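Local coordinates for protein MIP07328p (Drosophila melanogaster, PDB 6FKK) that probably acts as an axon-guidance semaphorin with chemorepellent activity that binds semaphorin receptors; this is its extracellular part, with Sema domain and plexin repeat, at residues 307-310 and 311-315; 377-380 and 381-384. One frame throughout, in Å; residues are numbered along the deposited sequence.

Interaction 1 of 2, residues 307-310 and 311-315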
ATOM      1  N   ASP A 307       2.823   4.755  15.390  1.00 44.70           N
ATOM      2  CA  ASP A 307       2.692   4.714  16.841  1.00 50.40           C
ATOM      3  C   ASP A 307       1.229   4.684  17.269  1.00 52.99           C
ATOM      4  O   ASP A 307       0.906   4.128  18.325  1.00 55.40           O
ATOM      5  CB  ASP A 307       3.412   5.910  17.465  1.00 74.83           C
ATOM      6  CG  ASP A 307       4.906   5.905  17.182  1.00100.50           C
ATOM      7  OD1 ASP A 307       5.524   4.819  17.246  1.00111.16           O
ATOM      8  OD2 ASP A 307       5.461   6.985  16.891  1.00109.72           O
ATOM      9  N   ASP A 308       0.334   5.271  16.470  1.00 49.91           N
ATOM     10  CA  ASP A 308      -1.094   5.185  16.760  1.00 38.07           C
ATOM     11  C   ASP A 308      -1.665   3.822  16.396  1.00 54.95           C
ATOM     12  O   ASP A 308      -2.587   3.342  17.066  1.00 57.66           O
ATOM     13  CB  ASP A 308      -1.858   6.284  16.020  1.00 41.49           C
ATOM     14  CG  ASP A 308      -1.665   7.653  16.645  1.00 63.66           C
ATOM     15  OD1 ASP A 308      -1.349   7.715  17.852  1.00 61.96           O
ATOM     16  OD2 ASP A 308      -1.836   8.665  15.929  1.00 56.54           O
ATOM     17  N   ILE A 309      -1.143   3.192  15.344  1.00 61.53           N
ATOM     18  CA  ILE A 309      -1.588   1.848  14.989  1.00 45.13           C
ATOM     19  C   ILE A 309      -1.223   0.866  16.093  1.00 50.71           C
ATOM     20  O   ILE A 309      -2.063   0.092  16.564  1.00 61.71           O
ATOM     21  CB  ILE A 309      -0.988   1.422  13.638  1.00 30.53           C
ATOM     22  CG1 ILE A 309      -1.477   2.349  12.527  1.00 48.28           C
ATOM     23  CG2 ILE A 309      -1.346  -0.021  13.335  1.00 30.38           C
ATOM     24  CD1 ILE A 309      -0.916   2.013  11.168  1.00 29.78           C
ATOM     25  N   LEU A 310       0.037   0.894  16.529  1.00 42.92           N
ATOM     26  CA  LEU A 310       0.479  -0.025  17.571  1.00 47.46           C
ATOM     27  C   LEU A 310      -0.197   0.268  18.904  1.00 59.05           C
ATOM     28  O   LEU A 310      -0.327  -0.629  19.744  1.00 65.27           O
ATOM     29  CB  LEU A 310       2.000   0.045  17.713  1.00 47.30           C
ATOM     30  CG  LEU A 310       2.800  -0.368  16.477  1.00 49.57           C
ATOM     31  CD1 LEU A 310       4.287  -0.149  16.693  1.00 34.46           C
ATOM     32  CD2 LEU A 310       2.519  -1.820  16.138  1.00 33.37           C
ATOM     33  N   ALA A 311      -0.637   1.511  19.114  1.00 44.67           N
ATOM     34  CA  ALA A 311      -1.272   1.861  20.379  1.00 46.54           C
ATOM     35  C   ALA A 311      -2.689   1.311  20.472  1.00 52.34           C
ATOM     36  O   ALA A 311      -3.181   1.064  21.577  1.00 58.56           O
ATOM     37  CB  ALA A 311      -1.284   3.379  20.562  1.00 36.60           C
ATOM     38  N   ALA A 312      -3.356   1.117  19.331  1.00 55.02           N
ATOM     39  CA  ALA A 312      -4.722   0.604  19.350  1.00 54.17           C
ATOM     40  C   ALA A 312      -4.789  -0.788  19.959  1.00 51.82           C
ATOM     41  O   ALA A 312      -5.804  -1.156  20.561  1.00 59.34           O
ATOM     42  CB  ALA A 312      -5.302   0.592  17.936  1.00 34.18           C
ATOM     43  N   PHE A 313      -3.723  -1.571  19.821  1.00 46.93           N
ATOM     44  CA  PHE A 313      -3.676  -2.920  20.363  1.00 44.74           C
ATOM     45  C   PHE A 313      -3.351  -2.946  21.848  1.00 56.91           C
ATOM     46  O   PHE A 313      -3.180  -4.031  22.418  1.00 57.57           O
ATOM     47  CB  PHE A 313      -2.664  -3.756  19.580  1.00 41.62           C
ATOM     48  CG  PHE A 313      -2.926  -3.785  18.103  1.00 43.22           C
ATOM     49  CD1 PHE A 313      -3.865  -4.650  17.572  1.00 55.77           C
ATOM     50  CD2 PHE A 313      -2.240  -2.940  17.249  1.00 40.74           C
ATOM     51  CE1 PHE A 313      -4.113  -4.678  16.212  1.00 55.06           C
ATOM     52  CE2 PHE A 313      -2.483  -2.962  15.887  1.00 40.38           C
ATOM     53  CZ  PHE A 313      -3.422  -3.832  15.370  1.00 39.80           C
ATOM     54  N   ASP A 314      -3.260  -1.779  22.484  1.00 44.18           N
ATOM     55  CA  ASP A 314      -3.148  -1.676  23.931  1.00 51.06           C
ATOM     56  C   ASP A 314      -4.473  -1.320  24.596  1.00 59.81           C
ATOM     57  O   ASP A 314      -4.508  -1.141  25.814  1.00 67.59           O
ATOM     58  CB  ASP A 314      -2.088  -0.637  24.313  1.00 48.35           C
ATOM     59  CG  ASP A 314      -0.716  -0.969  23.756  1.00 73.11           C
ATOM     60  OD1 ASP A 314      -0.377  -2.169  23.679  1.00 75.88           O
ATOM     61  OD2 ASP A 314       0.022  -0.028  23.396  1.00 78.97           O
ATOM     62  N   GLY A 315      -5.556  -1.218  23.825  1.00 48.62           N
ATOM     63  CA  GLY A 315      -6.848  -0.832  24.345  1.00 54.68           C
ATOM     64  C   GLY A 315      -7.736  -2.021  24.663  1.00 64.54           C
ATOM     65  O   GLY A 315      -7.292  -3.165  24.772  1.00 68.93           O
TER

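Interaction 2 of 2, residues 377-380 and 381-384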
ATOM      1  N   LEU A 377      -6.837  14.252   1.294  1.00 39.45           N
ATOM      2  CA  LEU A 377      -7.416  14.598   0.003  1.00 41.82           C
ATOM      3  C   LEU A 377      -8.700  13.802  -0.159  1.00 46.60           C
ATOM      4  O   LEU A 377      -8.717  12.603   0.122  1.00 52.89           O
ATOM      5  CB  LEU A 377      -6.449  14.286  -1.145  1.00 52.57           C
ATOM      6  CG  LEU A 377      -6.976  14.482  -2.570  1.00 39.15           C
ATOM      7  CD1 LEU A 377      -7.113  15.955  -2.892  1.00 54.19           C
ATOM      8  CD2 LEU A 377      -6.071  13.805  -3.579  1.00 43.17           C
ATOM      9  N   THR A 378      -9.767  14.465  -0.597  1.00 41.28           N
ATOM     10  CA  THR A 378     -11.026  13.798  -0.891  1.00 37.51           C
ATOM     11  C   THR A 378     -11.403  14.030  -2.347  1.00 56.79           C
ATOM     12  O   THR A 378     -11.137  15.096  -2.911  1.00 77.86           O
ATOM     13  CB  THR A 378     -12.161  14.288   0.021  1.00 38.70           C
ATOM     14  OG1 THR A 378     -12.418  15.674  -0.229  1.00 66.58           O
ATOM     15  CG2 THR A 378     -11.790  14.103   1.481  1.00 48.29           C
ATOM     16  N   LYS A 379     -12.016  13.014  -2.953  1.00 49.61           N
ATOM     17  CA  LYS A 379     -12.511  13.089  -4.328  1.00 43.20           C
ATOM     18  C   LYS A 379     -13.900  12.460  -4.345  1.00 61.68           C
ATOM     19  O   LYS A 379     -14.026  11.233  -4.345  1.00 74.48           O
ATOM     20  CB  LYS A 379     -11.571  12.385  -5.301  1.00 39.16           C
ATOM     21  CG  LYS A 379     -10.407  13.236  -5.779  1.00 44.39           C
ATOM     22  CD  LYS A 379      -9.580  12.493  -6.820  1.00 38.85           C
ATOM     23  CE  LYS A 379      -8.773  13.456  -7.676  1.00 64.83           C
ATOM     24  NZ  LYS A 379      -9.662  14.375  -8.445  1.00 84.35           N
ATOM     25  N   VAL A 380     -14.936  13.296  -4.363  1.00 59.66           N
ATOM     26  CA  VAL A 380     -16.316  12.846  -4.234  1.00 70.49           C
ATOM     27  C   VAL A 380     -17.108  13.289  -5.456  1.00 77.09           C
ATOM     28  O   VAL A 380     -16.893  14.388  -5.982  1.00 64.15           O
ATOM     29  CB  VAL A 380     -16.959  13.381  -2.936  1.00 65.80           C
ATOM     30  CG1 VAL A 380     -18.333  12.772  -2.726  1.00 74.26           C
ATOM     31  CG2 VAL A 380     -16.063  13.085  -1.747  1.00 64.76           C
ATOM     32  N   ASN A 381     -18.023  12.424  -5.905  1.00 78.65           N
ATOM     33  CA  ASN A 381     -18.900  12.705  -7.043  1.00102.14           C
ATOM     34  C   ASN A 381     -18.099  12.980  -8.314  1.00108.72           C
ATOM     35  O   ASN A 381     -18.420  13.880  -9.092  1.00119.50           O
ATOM     36  CB  ASN A 381     -19.854  13.864  -6.738  1.00108.43           C
ATOM     37  CG  ASN A 381     -21.089  13.417  -5.979  1.00107.42           C
ATOM     38  OD1 ASN A 381     -21.692  12.391  -6.301  1.00105.60           O
ATOM     39  ND2 ASN A 381     -21.473  14.183  -4.963  1.00100.03           N
ATOM     40  N   LEU A 382     -17.049  12.193  -8.527  1.00 95.51           N
ATOM     41  CA  LEU A 382     -16.214  12.298  -9.713  1.00 81.70           C
ATOM     42  C   LEU A 382     -16.263  10.992 -10.494  1.00 86.31           C
ATOM     43  O   LEU A 382     -16.589   9.931  -9.955  1.00 82.24           O
ATOM     44  CB  LEU A 382     -14.767  12.641  -9.344  1.00 71.26           C
ATOM     45  CG  LEU A 382     -14.598  13.948  -8.568  1.00 61.29           C
ATOM     46  CD1 LEU A 382     -13.140  14.173  -8.202  1.00 54.48           C
ATOM     47  CD2 LEU A 382     -15.146  15.121  -9.369  1.00 68.33           C
ATOM     48  N   HIS A 383     -15.934  11.081 -11.782  1.00 88.93           N
ATOM     49  CA  HIS A 383     -15.995   9.933 -12.676  1.00 93.25           C
ATOM     50  C   HIS A 383     -14.763   9.038 -12.587  1.00 82.69           C
ATOM     51  O   HIS A 383     -14.495   8.280 -13.528  1.00 88.34           O
ATOM     52  CB  HIS A 383     -16.203  10.400 -14.119  1.00101.99           C
ATOM     53  CG  HIS A 383     -17.512  11.093 -14.347  1.00113.73           C
ATOM     54  ND1 HIS A 383     -18.719  10.542 -13.977  1.00114.94           N
ATOM     55  CD2 HIS A 383     -17.801  12.288 -14.913  1.00114.15           C
ATOM     56  CE1 HIS A 383     -19.697  11.369 -14.302  1.00121.41           C
ATOM     57  NE2 HIS A 383     -19.167  12.437 -14.872  1.00120.83           N
ATOM     58  N   HIS A 384     -14.010   9.102 -11.492  1.00 64.56           N
ATOM     59  CA  HIS A 384     -12.859   8.231 -11.314  1.00 58.73           C
ATOM     60  C   HIS A 384     -12.586   8.054  -9.829  1.00 60.81           C
ATOM     61  O   HIS A 384     -12.952   8.894  -9.002  1.00 53.80           O
ATOM     62  CB  HIS A 384     -11.615   8.777 -12.030  1.00 49.90           C
ATOM     63  CG  HIS A 384     -11.188  10.133 -11.559  1.00 55.88           C
ATOM     64  ND1 HIS A 384     -11.388  11.275 -12.303  1.00 67.35           N
ATOM     65  CD2 HIS A 384     -10.563  10.528 -10.425  1.00 62.23           C
ATOM     66  CE1 HIS A 384     -10.907  12.316 -11.647  1.00 71.21           C
ATOM     67  NE2 HIS A 384     -10.402  11.890 -10.503  1.00 59.68           N
TER

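Interaction 1 of 2, residues 307-310 and 311-315
Ile309 and Phe313, four residues apart, lie side by side and point the same way, with CG2 of Ile309 meeting CE2 of Phe313 at 4.1 Å. This is the packed flank of a local contact along helix 306-312 and the turn that follows. The phenyl ring also lies obliquely by the backbone O of Ile309, while Leu310 O stands at the ring edge. With CG of Phe313 set opposite its own carbonyl carbon (chi1 -55°), the ring is carried back along the helix instead of out with the departing chain. Ala312 is buried on this flank too, and its N reaches two carbonyls: Asp308 O at 3.3 Å and Ile309 O at 3.2 Å. The donor approaches the latter from above the carbonyl plane. Ala311 N adds weaker bonds to Asp307 O and Asp308 O. The solvent flank is looser: Asp307, Ala311 and Asp314 are exposed, and the carboxylate of Asp314 comes no nearer than 3.7 Å, from OD2 to Leu310 O, with no bond. A type I turn from Ala312 to Gly315, joined by Gly315 N to Ala312 O at 3.3 Å, leads the chain away. Replacing Phe313 with an alanine would probably open a gap beside Ile309 CG2 and take away the ring that flanks the Ile309 carbonyl. The packed flank rests on strands 206-214, 225-233 and 368-369: Ile309 meets Val229, Phe210 and Val368, Leu310 meets Tyr206, and Phe313 reaches Arg231, with the loop residue Met364 beside it.

Interaction 2 of 2, residues 377-380 and 381-384
A local surface contact, between residues three and five apart along the chain, brings Lys379 against Leu382 and His384 where the loop after strand 377-380 turns back beside the strand, just before strand 386-396 begins. The lysine chain crosses the two loop side chains and is touched at several levels. Near its root, CB and CG each lie 3.8 Å from CD1 of Leu382, whose side chain crosses the lysine at about a right angle. Farther out, Lys379 CE sits in the plane of the His384 imidazole, at its edge, and NZ makes a weak hydrogen bond to His384 NE2 at 3.3 Å. The bend in the last torsion of the lysine (chi4 -62°) turns NZ toward the loop, where it also lies 3.5 Å from Leu382 CD1. The stronger partner of this ammonium is Glu440, with which it forms a salt bridge, so the histidine is a weaker, second partner. Strand 377-380 pairs antiparallel with strand 298-305, through backbone bonds of Leu377 with Val301 and Lys379 with Ser299, while strands 386-396 and 432-442 are the outermost strands of the following four-stranded sheet. In the beta-propeller of the Sema domain the loop is thus a link from one sheet to the next, and the bridge to Glu440 spans the two. Asn381 makes the bend, with backbone angles in the left-handed helical region (phi 59°, psi 42°). Beside it, Val380 CG1 approaches Asn381 ND2 at 4.1 Å, a loose contact; both side chains also touch Ile296. His384, for its part, reaches Asp411 and Asp412 in a neighbouring loop.

Overall arrangement
Both interactions are local and lie within the Sema domain, with centres about 30 Å apart and nearest atoms about 16 Å apart. They share a structural neighbour, strand 298-305: helix 306-312 of interaction 1 follows it directly in sequence, and strand 377-380 of interaction 2 pairs with it, so the chain between them probably forms part of the insertion known from semaphorin propellers. Interaction 1 is partly buried and relies on apolar packing against the sheet, together with backbone bonds within the helix. Interaction 2 has no buried residue among those that touch, and depends on a long charged side chain, with its salt bridge to the following sheet and only a weak bond inside the loop.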